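Local coordinates for protein Ribose/Galactose Isomerase (Vibrio parahaemolyticus, PDB 3ONO) that probably interconverts aldose and ketose sugar phosphates, as an isomerase of the LacAB/RpiB family, at residues P203-A206 against E207-S211. Residues are numbered along the deposited sequence; the frame is centred on the assembly and turned at random. Where two conformers were deposited one is given.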
loop_
_atom_site.group_PDB
_atom_site.type_symbol
_atom_site.label_atom_id
_atom_site.label_comp_id
_atom_site.label_asym_id
_atom_site.label_seq_id
_atom_site.Cartn_x
_atom_site.Cartn_y
_atom_site.Cartn_z
ATOM N N PRO A 203 -22.614 20.879 30.004
ATOM C CA PRO A 203 -23.014 20.346 31.303
ATOM C C PRO A 203 -23.907 19.118 31.251
ATOM O O PRO A 203 -23.766 18.255 32.124
ATOM C CB PRO A 203 -23.765 21.526 31.942
ATOM C CG PRO A 203 -23.068 22.728 31.375
ATOM C CD PRO A 203 -22.736 22.347 29.938
ATOM N N GLU A 204 -24.826 19.036 30.291
ATOM C CA GLU A 204 -25.735 17.901 30.276
ATOM C C GLU A 204 -24.960 16.583 30.142
ATOM O O GLU A 204 -25.324 15.566 30.755
ATOM C CB GLU A 204 -26.800 18.006 29.178
ATOM C CG GLU A 204 -27.816 16.854 29.287
ATOM C CD GLU A 204 -28.863 16.810 28.173
ATOM O OE1 GLU A 204 -28.654 17.466 27.123
ATOM O OE2 GLU A 204 -29.893 16.099 28.358
ATOM N N ILE A 205 -23.895 16.614 29.345
ATOM C CA ILE A 205 -23.073 15.417 29.157
ATOM C C ILE A 205 -22.295 15.093 30.435
ATOM O O ILE A 205 -22.271 13.946 30.884
ATOM C CB ILE A 205 -22.133 15.564 27.959
ATOM C CG1 ILE A 205 -22.956 15.794 26.688
ATOM C CG2 ILE A 205 -21.256 14.316 27.825
ATOM C CD1 ILE A 205 -22.102 15.886 25.411
ATOM N N ALA A 206 -21.700 16.113 31.046
ATOM C CA ALA A 206 -20.994 15.916 32.304
ATOM C C ALA A 206 -21.924 15.301 33.353
ATOM O O ALA A 206 -21.564 14.339 34.037
ATOM C CB ALA A 206 -20.437 17.226 32.803
ATOM N N GLU A 207 -23.125 15.848 33.483
ATOM C CA GLU A 207 -24.051 15.334 34.485
ATOM C C GLU A 207 -24.428 13.886 34.200
ATOM O O GLU A 207 -24.526 13.070 35.119
ATOM C CB GLU A 207 -25.293 16.221 34.601
ATOM C CG GLU A 207 -25.038 17.522 35.359
ATOM C CD GLU A 207 -24.474 17.292 36.757
ATOM O OE1 GLU A 207 -25.122 16.576 37.553
ATOM O OE2 GLU A 207 -23.377 17.821 37.054
ATOM N N TYR A 208 -24.619 13.563 32.923
ATOM C CA TYR A 208 -24.939 12.193 32.547
ATOM C C TYR A 208 -23.780 11.262 32.883
ATOM O O TYR A 208 -23.987 10.206 33.480
ATOM C CB TYR A 208 -25.268 12.089 31.052
ATOM C CG TYR A 208 -25.284 10.665 30.555
ATOM C CD1 TYR A 208 -26.252 9.768 30.989
ATOM C CD2 TYR A 208 -24.324 10.215 29.638
ATOM C CE1 TYR A 208 -26.273 8.461 30.547
ATOM C CE2 TYR A 208 -24.340 8.908 29.182
ATOM C CZ TYR A 208 -25.309 8.037 29.634
ATOM O OH TYR A 208 -25.329 6.736 29.201
ATOM N N VAL A 209 -22.569 11.643 32.476
ATOM C CA VAL A 209 -21.377 10.848 32.789
ATOM C C VAL A 209 -21.230 10.659 34.305
ATOM O O VAL A 209 -21.029 9.540 34.778
ATOM C CB VAL A 209 -20.106 11.449 32.184
ATOM C CG1 VAL A 209 -18.871 10.716 32.701
ATOM C CG2 VAL A 209 -20.180 11.388 30.652
ATOM N N LYS A 210 -21.369 11.742 35.065
ATOM C CA LYS A 210 -21.301 11.661 36.532
ATOM C C LYS A 210 -22.269 10.622 37.106
ATOM O O LYS A 210 -21.923 9.875 38.025
ATOM C CB LYS A 210 -21.573 13.025 37.179
ATOM C CG LYS A 210 -20.412 13.998 37.061
ATOM C CD LYS A 210 -20.631 15.291 37.851
ATOM C CE LYS A 210 -19.437 16.232 37.661
ATOM N NZ LYS A 210 -19.388 17.350 38.643
ATOM N N SER A 211 -23.476 10.575 36.553
ATOM C CA SER A 211 -24.492 9.659 37.039
ATOM C C SER A 211 -24.118 8.189 36.859
ATOM O O SER A 211 -24.673 7.314 37.532
ATOM C CB SER A 211 -25.843 9.961 36.381
ATOM O OG SER A 211 -25.945 9.398 35.081
#
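E207, Y208, V209 and K210 each give their backbone N-H to the carbonyl four residues earlier, on P203, E204, I205 and A206, the regular i to i+4 pattern of an alpha helix. Three of these bonds are nearly straight, V209 N to I205 O (2.8 Å) most of all at 176°; Y208 N to E204 O is longer, 3.0 Å, and bent to 154°. P203 suits the first turn, where a residue without an N-H costs the helix no bond. I205 and V209, one turn apart, meet through their CG2 methyls at 4.2 Å. With CG1 anti to the backbone N (chi1 172°), V209 turns CG2 back along the helix, 3.3 Å from I205 O. Both side chains are buried, and their apolar branches suit a face covered by F196 of helix 190-199 and I60 of helix 51-63. The Y208 CB lies near both E204 O and I205 O, and I205 O sits at the ring's edge, near its plane; with CG anti to the backbone N the rest of the ring leads off to L175 and R176, and its hydroxyl is hydrogen-bonded to Q180 NE2. On the exposed side, the aliphatic part of K210 runs past A206 O, with CG at 3.3 Å, while the small A206 lies against C200. Farther on, the short side chain of S211 lets OG donate to Y208 O, three residues back, at 2.7 Å. The chemistry is that of an amphipathic C-terminal helix: apolar I205 and V209 and the mostly apolar Y208 hold it to neighbouring helices, while E204, E207 and K210 keep their charged side chains at the exposed surface.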